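PDB 4LJ0: Nab2 from Chaetomium thermophilum, which binds polyadenosine RNA through CCCH zinc fingers, three of which, fingers 3 to 5, make up this piece of the longer protein. Local coordinates for residues 24-32 / 54-65. Sequence-based numbering, arbitrary orientation.
Sequences PPCRNGGEC and RSCPFLHEEGQR. With ZN (zinc ion), chain H; ZN (zinc ion), chain G; nucleotides of chain D; nucleotides of chain E.
Two CCCH zinc fingers pack here through their metal-bearing loops: E31, between zinc ligands of one finger, grips H60, a zinc ligand of the next. H60 binds its zinc ion through NE2, and its ND1 donates a hydrogen bond to E31 OE1 (3.1 Å), approaching on the syn side of the carboxylate, with OE1 within 2° of the imidazole plane. The backbone N of H60 reaches that same oxygen from the same face, at 3.1 Å. R65 forms a side-on salt bridge to E31, NH2 (2.9 Å) and NE (3.1 Å) both donating to OE2. With CG between backbone N and carbonyl carbon (chi1 75°) and a bend at chi2, the E31 chain turns its carboxylate to both partners. One face of the R65 guanidinium is turned to the H60 ring: CE1 sits over the guanidinium centre, 3.6 Å above its plane, while R65 NE lies toward the imidazole rim. Replacing E31 by an alanine is likely to leave ND1 of the zinc-bound H60 without its carboxylate acceptor and R65 without its counter-charge. Nearby, G30 N donates to F58 O in a nearly straight bond (176°), L59 CD1 packs against the G30 backbone, and P25 CB meets P57 CB at 3.7 Å. A water bridges R27 O, C56 O and R65 NH2. RNA flanks the interface: R27 N bonds N7 of A2 of chain E, while the base of A3 of chain D lies over one face of the F58 ring. The chain has no helices or strands; this contact clamps one loop-built finger to the other.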
ATOM      1  N   PRO A  24      16.340  -9.753  -2.747  1.00 43.87           N
ATOM      2  CA  PRO A  24      16.536  -8.335  -2.431  1.00 44.81           C
ATOM      3  C   PRO A  24      15.962  -7.457  -3.537  1.00 45.22           C
ATOM      4  O   PRO A  24      15.774  -7.937  -4.653  1.00 44.26           O
ATOM      5  CB  PRO A  24      18.063  -8.176  -2.386  1.00 43.54           C
ATOM      6  CG  PRO A  24      18.628  -9.552  -2.412  1.00 47.06           C
ATOM      7  CD  PRO A  24      17.613 -10.432  -3.048  1.00 45.46           C
ATOM      8  N   PRO A  25      15.690  -6.183  -3.235  1.00 49.36           N
ATOM      9  CA  PRO A  25      15.152  -5.276  -4.253  1.00 47.28           C
ATOM     10  C   PRO A  25      16.185  -4.997  -5.337  1.00 43.41           C
ATOM     11  O   PRO A  25      17.374  -4.931  -5.032  1.00 40.63           O
ATOM     12  CB  PRO A  25      14.841  -4.007  -3.457  1.00 47.17           C
ATOM     13  CG  PRO A  25      15.792  -4.045  -2.311  1.00 51.67           C
ATOM     14  CD  PRO A  25      15.952  -5.493  -1.959  1.00 49.96           C
ATOM     15  N   CYS A  26      15.749  -4.849  -6.584  1.00 38.58           N
ATOM     16  CA  CYS A  26      16.675  -4.550  -7.670  1.00 35.63           C
ATOM     17  C   CYS A  26      17.136  -3.102  -7.597  1.00 35.91           C
ATOM     18  O   CYS A  26      16.312  -2.187  -7.583  1.00 35.99           O
ATOM     19  CB  CYS A  26      16.025  -4.807  -9.030  1.00 32.52           C
ATOM     20  SG  CYS A  26      17.175  -4.559 -10.400  1.00 37.53           S
ATOM     21  N   ARG A  27      18.452  -2.898  -7.565  1.00 32.70           N
ATOM     22  CA  ARG A  27      19.026  -1.561  -7.469  1.00 33.80           C
ATOM     23  C   ARG A  27      19.061  -0.840  -8.820  1.00 39.68           C
ATOM     24  O   ARG A  27      19.565   0.280  -8.908  1.00 36.64           O
ATOM     25  CB  ARG A  27      20.445  -1.618  -6.898  1.00 41.69           C
ATOM     26  CG  ARG A  27      20.551  -2.041  -5.440  1.00 50.91           C
ATOM     27  CD  ARG A  27      21.914  -1.625  -4.883  1.00 56.92           C
ATOM     28  NE  ARG A  27      22.390  -2.477  -3.795  1.00 64.02           N
ATOM     29  CZ  ARG A  27      22.054  -2.326  -2.516  1.00 66.21           C
ATOM     30  NH1 ARG A  27      21.221  -1.361  -2.147  1.00 67.17           N
ATOM     31  NH2 ARG A  27      22.546  -3.151  -1.602  1.00 64.50           N
ATOM     32  N   ASN A  28      18.545  -1.479  -9.870  1.00 36.81           N
ATOM     33  CA  ASN A  28      18.336  -0.796 -11.151  1.00 37.61           C
ATOM     34  C   ASN A  28      17.007  -0.049 -11.163  1.00 38.03           C
ATOM     35  O   ASN A  28      16.702   0.676 -12.111  1.00 40.24           O
ATOM     36  CB  ASN A  28      18.348  -1.784 -12.320  1.00 37.65           C
ATOM     37  CG  ASN A  28      19.714  -2.402 -12.562  1.00 46.83           C
ATOM     38  OD1 ASN A  28      20.740  -1.817 -12.234  1.00 49.76           O
ATOM     39  ND2 ASN A  28      19.727  -3.594 -13.154  1.00 48.24           N
ATOM     40  N   GLY A  29      16.215  -0.241 -10.111  1.00 33.20           N
ATOM     41  CA  GLY A  29      14.882   0.337 -10.034  1.00 33.87           C
ATOM     42  C   GLY A  29      13.810  -0.644 -10.485  1.00 34.20           C
ATOM     43  O   GLY A  29      14.111  -1.688 -11.064  1.00 34.32           O
ATOM     44  N   GLY A  30      12.553  -0.303 -10.224  1.00 33.61           N
ATOM     45  CA  GLY A  30      11.438  -1.130 -10.644  1.00 33.11           C
ATOM     46  C   GLY A  30      11.350  -1.228 -12.155  1.00 40.85           C
ATOM     47  O   GLY A  30      10.805  -2.197 -12.687  1.00 36.10           O
ATOM     48  N   GLU A  31      11.898  -0.233 -12.851  1.00 34.04           N
ATOM     49  CA  GLU A  31      11.816  -0.182 -14.309  1.00 31.53           C
ATOM     50  C   GLU A  31      12.950  -0.951 -15.000  1.00 35.69           C
ATOM     51  O   GLU A  31      13.103  -0.863 -16.220  1.00 40.47           O
ATOM     52  CB  GLU A  31      11.797   1.276 -14.795  1.00 37.59           C
ATOM     53  CG  GLU A  31      13.147   2.016 -14.739  1.00 40.05           C
ATOM     54  CD  GLU A  31      13.489   2.567 -13.363  1.00 48.06           C
ATOM     55  OE1 GLU A  31      12.790   2.237 -12.380  1.00 46.65           O
ATOM     56  OE2 GLU A  31      14.466   3.343 -13.273  1.00 48.46           O
ATOM     57  N   CYS A  32      13.734  -1.688 -14.214  1.00 32.89           N
ATOM     58  CA  CYS A  32      14.845  -2.503 -14.727  1.00 36.60           C
ATOM     59  C   CYS A  32      14.409  -3.345 -15.921  1.00 39.51           C
ATOM     60  O   CYS A  32      13.432  -4.087 -15.828  1.00 40.97           O
ATOM     61  CB  CYS A  32      15.358  -3.427 -13.613  1.00 38.53           C
ATOM     62  SG  CYS A  32      16.631  -4.658 -14.085  1.00 35.14           S
ATOM     63  N   ARG A  54      20.924   6.669  -7.304  1.00 36.41           N
ATOM     64  CA  ARG A  54      21.188   5.788  -8.439  1.00 35.19           C
ATOM     65  C   ARG A  54      21.070   4.297  -8.094  1.00 37.81           C
ATOM     66  O   ARG A  54      21.203   3.446  -8.974  1.00 41.45           O
ATOM     67  CB  ARG A  54      22.541   6.111  -9.074  1.00 38.23           C
ATOM     68  CG  ARG A  54      22.517   7.380  -9.924  1.00 46.39           C
ATOM     69  CD  ARG A  54      22.852   8.638  -9.120  1.00 46.82           C
ATOM     70  NE  ARG A  54      22.450   9.851  -9.832  1.00 43.91           N
ATOM     71  CZ  ARG A  54      22.820  11.085  -9.501  1.00 49.30           C
ATOM     72  NH1 ARG A  54      23.620  11.298  -8.463  1.00 52.73           N
ATOM     73  NH2 ARG A  54      22.392  12.113 -10.219  1.00 52.45           N
ATOM     74  N   SER A  55      20.793   3.990  -6.826  1.00 38.62           N
ATOM     75  CA  SER A  55      20.435   2.628  -6.417  1.00 36.59           C
ATOM     76  C   SER A  55      18.994   2.565  -5.905  1.00 37.82           C
ATOM     77  O   SER A  55      18.622   1.648  -5.171  1.00 40.65           O
ATOM     78  CB  SER A  55      21.398   2.107  -5.345  1.00 35.72           C
ATOM     79  OG  SER A  55      22.632   1.713  -5.921  1.00 41.85           O
ATOM     80  N   CYS A  56      18.180   3.537  -6.306  1.00 35.62           N
ATOM     81  CA  CYS A  56      16.781   3.585  -5.885  1.00 35.30           C
ATOM     82  C   CYS A  56      16.032   2.361  -6.410  1.00 34.22           C
ATOM     83  O   CYS A  56      16.034   2.116  -7.615  1.00 39.49           O
ATOM     84  CB  CYS A  56      16.115   4.860  -6.410  1.00 32.60           C
ATOM     85  SG  CYS A  56      14.421   5.112  -5.834  1.00 36.99           S
ATOM     86  N   PRO A  57      15.395   1.586  -5.513  1.00 33.43           N
ATOM     87  CA  PRO A  57      14.688   0.371  -5.939  1.00 31.59           C
ATOM     88  C   PRO A  57      13.261   0.632  -6.399  1.00 40.88           C
ATOM     89  O   PRO A  57      12.611  -0.263  -6.935  1.00 37.23           O
ATOM     90  CB  PRO A  57      14.666  -0.470  -4.666  1.00 31.93           C
ATOM     91  CG  PRO A  57      14.603   0.534  -3.576  1.00 36.71           C
ATOM     92  CD  PRO A  57      15.443   1.694  -4.041  1.00 35.71           C
ATOM     93  N   PHE A  58      12.768   1.843  -6.188  1.00 37.08           N
ATOM     94  CA  PHE A  58      11.387   2.134  -6.531  1.00 39.94           C
ATOM     95  C   PHE A  58      11.200   2.269  -8.043  1.00 38.16           C
ATOM     96  O   PHE A  58      12.162   2.203  -8.807  1.00 35.86           O
ATOM     97  CB  PHE A  58      10.916   3.364  -5.768  1.00 42.06           C
ATOM     98  CG  PHE A  58      10.794   3.124  -4.290  1.00 45.68           C
ATOM     99  CD1 PHE A  58      11.867   3.351  -3.446  1.00 41.81           C
ATOM    100  CD2 PHE A  58       9.617   2.633  -3.752  1.00 46.93           C
ATOM    101  CE1 PHE A  58      11.759   3.116  -2.085  1.00 43.37           C
ATOM    102  CE2 PHE A  58       9.505   2.393  -2.394  1.00 48.47           C
ATOM    103  CZ  PHE A  58      10.578   2.637  -1.561  1.00 49.71           C
ATOM    104  N   LEU A  59       9.954   2.428  -8.463  1.00 34.11           N
ATOM    105  CA  LEU A  59       9.600   2.432  -9.878  1.00 38.46           C
ATOM    106  C   LEU A  59       9.625   3.854 -10.426  1.00 42.71           C
ATOM    107  O   LEU A  59       8.949   4.738  -9.904  1.00 45.79           O
ATOM    108  CB  LEU A  59       8.207   1.821 -10.052  1.00 39.70           C
ATOM    109  CG  LEU A  59       7.610   1.749 -11.460  1.00 41.45           C
ATOM    110  CD1 LEU A  59       8.422   0.817 -12.344  1.00 47.43           C
ATOM    111  CD2 LEU A  59       6.162   1.296 -11.389  1.00 48.84           C
ATOM    112  N   HIS A  60      10.406   4.064 -11.482  1.00 43.57           N
ATOM    113  CA  HIS A  60      10.561   5.385 -12.086  1.00 45.27           C
ATOM    114  C   HIS A  60       9.927   5.458 -13.467  1.00 52.39           C
ATOM    115  O   HIS A  60       9.881   4.464 -14.189  1.00 50.65           O
ATOM    116  CB  HIS A  60      12.046   5.734 -12.186  1.00 43.35           C
ATOM    117  CG  HIS A  60      12.762   5.669 -10.875  1.00 41.29           C
ATOM    118  ND1 HIS A  60      13.322   4.507 -10.388  1.00 36.40           N
ATOM    119  CD2 HIS A  60      12.984   6.616  -9.935  1.00 39.45           C
ATOM    120  CE1 HIS A  60      13.869   4.745  -9.211  1.00 44.81           C
ATOM    121  NE2 HIS A  60      13.678   6.019  -8.913  1.00 41.82           N
ATOM    122  N   GLU A  61       9.442   6.646 -13.823  1.00 57.87           N
ATOM    123  CA  GLU A  61       8.931   6.918 -15.163  1.00 59.79           C
ATOM    124  C   GLU A  61      10.054   7.478 -16.029  1.00 64.46           C
ATOM    125  O   GLU A  61      11.097   7.878 -15.511  1.00 57.87           O
ATOM    126  CB  GLU A  61       7.793   7.937 -15.099  1.00 62.07           C
ATOM    127  CG  GLU A  61       6.590   7.478 -14.300  1.00 80.59           C
ATOM    128  CD  GLU A  61       5.487   8.518 -14.260  1.00 99.29           C
ATOM    129  OE1 GLU A  61       5.766   9.694 -14.578  1.00105.09           O
ATOM    130  OE2 GLU A  61       4.343   8.159 -13.915  1.00108.56           O
ATOM    131  N   GLU A  62       9.840   7.519 -17.343  1.00 67.21           N
ATOM    132  CA  GLU A  62      10.838   8.076 -18.246  1.00 74.50           C
ATOM    133  C   GLU A  62      11.028   9.561 -17.948  1.00 78.30           C
ATOM    134  O   GLU A  62      10.071  10.336 -17.956  1.00 83.37           O
ATOM    135  CB  GLU A  62      10.452   7.856 -19.715  1.00 83.85           C
ATOM    136  CG  GLU A  62       9.178   8.558 -20.165  1.00100.20           C
ATOM    137  CD  GLU A  62       8.827   8.250 -21.612  1.00109.66           C
ATOM    138  OE1 GLU A  62       7.657   8.451 -22.004  1.00105.92           O
ATOM    139  OE2 GLU A  62       9.726   7.808 -22.361  1.00115.06           O
ATOM    140  N   GLY A  63      12.269   9.939 -17.653  1.00 70.81           N
ATOM    141  CA  GLY A  63      12.603  11.323 -17.370  1.00 67.86           C
ATOM    142  C   GLY A  63      12.603  11.664 -15.890  1.00 63.82           C
ATOM    143  O   GLY A  63      13.002  12.762 -15.507  1.00 69.76           O
ATOM    144  N   GLN A  64      12.161  10.730 -15.053  1.00 53.71           N
ATOM    145  CA  GLN A  64      12.096  10.976 -13.614  1.00 53.60           C
ATOM    146  C   GLN A  64      13.479  10.931 -12.967  1.00 53.30           C
ATOM    147  O   GLN A  64      13.710  11.556 -11.931  1.00 57.72           O
ATOM    148  CB  GLN A  64      11.172   9.964 -12.933  1.00 50.66           C
ATOM    149  CG  GLN A  64      11.039  10.186 -11.434  1.00 49.65           C
ATOM    150  CD  GLN A  64       9.943   9.352 -10.807  1.00 48.86           C
ATOM    151  OE1 GLN A  64       9.326   8.516 -11.466  1.00 51.17           O
ATOM    152  NE2 GLN A  64       9.691   9.578  -9.524  1.00 52.47           N
ATOM    153  N   ARG A  65      14.396  10.189 -13.578  1.00 53.24           N
ATOM    154  CA  ARG A  65      15.758  10.089 -13.071  1.00 56.78           C
ATOM    155  C   ARG A  65      16.501  11.392 -13.319  1.00 61.20           C
ATOM    156  O   ARG A  65      16.342  12.009 -14.373  1.00 72.22           O
ATOM    157  CB  ARG A  65      16.499   8.943 -13.755  1.00 59.03           C
ATOM    158  CG  ARG A  65      15.920   7.569 -13.480  1.00 55.82           C
ATOM    159  CD  ARG A  65      16.454   6.987 -12.192  1.00 54.22           C
ATOM    160  NE  ARG A  65      16.278   5.542 -12.156  1.00 53.70           N
ATOM    161  CZ  ARG A  65      16.851   4.734 -11.270  1.00 45.97           C
ATOM    162  NH1 ARG A  65      17.650   5.221 -10.330  1.00 39.33           N
ATOM    163  NH2 ARG A  65      16.622   3.431 -11.325  1.00 44.76           N
TER
HETATM  164 ZN    ZN H 503      13.897   6.884  -7.152  1.00 37.86          ZN
HETATM  165 ZN    ZN G 502      16.408  -5.848 -12.135  1.00 35.91          ZN
ATOM    166  P     A D   3      13.640   6.333   6.405  1.00 88.70           P
ATOM    167  OP1   A D   3      15.039   6.730   6.107  1.00 87.96           O
ATOM    168  OP2   A D   3      12.681   7.356   6.899  1.00 82.75           O
ATOM    169  O5'   A D   3      13.007   5.685   5.091  1.00103.33           O
ATOM    170  C5'   A D   3      13.808   4.930   4.187  1.00 99.41           C
ATOM    171  C4'   A D   3      14.234   5.736   2.980  1.00 97.67           C
ATOM    172  O4'   A D   3      13.446   5.337   1.820  1.00 91.71           O
ATOM    173  C3'   A D   3      14.082   7.258   3.100  1.00101.61           C
ATOM    174  O3'   A D   3      15.212   7.916   2.522  1.00106.60           O
ATOM    175  C2'   A D   3      12.832   7.548   2.276  1.00 96.43           C
ATOM    176  O2'   A D   3      12.767   8.853   1.741  1.00 99.37           O
ATOM    177  C1'   A D   3      12.933   6.489   1.184  1.00 86.70           C
ATOM    178  N9    A D   3      11.653   6.180   0.536  1.00 71.24           N
ATOM    179  C8    A D   3      10.482   5.726   1.095  1.00 69.14           C
ATOM    180  N7    A D   3       9.506   5.581   0.227  1.00 65.71           N
ATOM    181  C5    A D   3      10.062   5.973  -0.984  1.00 57.23           C
ATOM    182  C6    A D   3       9.553   6.053  -2.296  1.00 55.55           C
ATOM    183  N6    A D   3       8.305   5.730  -2.643  1.00 62.65           N
ATOM    184  N1    A D   3      10.381   6.489  -3.267  1.00 54.96           N
ATOM    185  C2    A D   3      11.636   6.816  -2.939  1.00 50.03           C
ATOM    186  N3    A D   3      12.228   6.781  -1.749  1.00 56.45           N
ATOM    187  C4    A D   3      11.381   6.346  -0.802  1.00 57.98           C
TER
ATOM    188  P     A E   2      24.350  -7.239  -0.080  1.00132.12           P
ATOM    189  OP1   A E   2      25.815  -7.357   0.137  1.00133.64           O
ATOM    190  OP2   A E   2      23.461  -6.942   1.073  1.00134.56           O
ATOM    191  O5'   A E   2      24.109  -6.136  -1.203  1.00100.23           O
ATOM    192  C5'   A E   2      23.230  -6.388  -2.294  1.00107.10           C
ATOM    193  C4'   A E   2      23.921  -7.146  -3.399  1.00111.14           C
ATOM    194  O4'   A E   2      22.976  -7.358  -4.485  1.00112.00           O
ATOM    195  C3'   A E   2      25.126  -6.437  -4.014  1.00107.75           C
ATOM    196  O3'   A E   2      26.108  -7.396  -4.406  1.00106.84           O
ATOM    197  C2'   A E   2      24.530  -5.767  -5.246  1.00109.22           C
ATOM    198  O2'   A E   2      25.459  -5.497  -6.275  1.00110.05           O
ATOM    199  C1'   A E   2      23.487  -6.796  -5.678  1.00108.49           C
ATOM    200  N9    A E   2      22.372  -6.238  -6.446  1.00 94.60           N
ATOM    201  C8    A E   2      21.205  -5.672  -5.992  1.00 80.37           C
ATOM    202  N7    A E   2      20.407  -5.276  -6.955  1.00 72.00           N
ATOM    203  C5    A E   2      21.093  -5.610  -8.117  1.00 85.99           C
ATOM    204  C6    A E   2      20.795  -5.460  -9.484  1.00 93.37           C
ATOM    205  N6    A E   2      19.673  -4.906  -9.944  1.00 95.73           N
ATOM    206  N1    A E   2      21.704  -5.904 -10.380  1.00101.93           N
ATOM    207  C2    A E   2      22.835  -6.461  -9.929  1.00103.01           C
ATOM    208  N3    A E   2      23.228  -6.659  -8.674  1.00 99.63           N
ATOM    209  C4    A E   2      22.301  -6.210  -7.812  1.00 94.10           C
TER
HETATM  210  O   HOH W   1      18.001   2.458  -9.314  1.00 41.62           O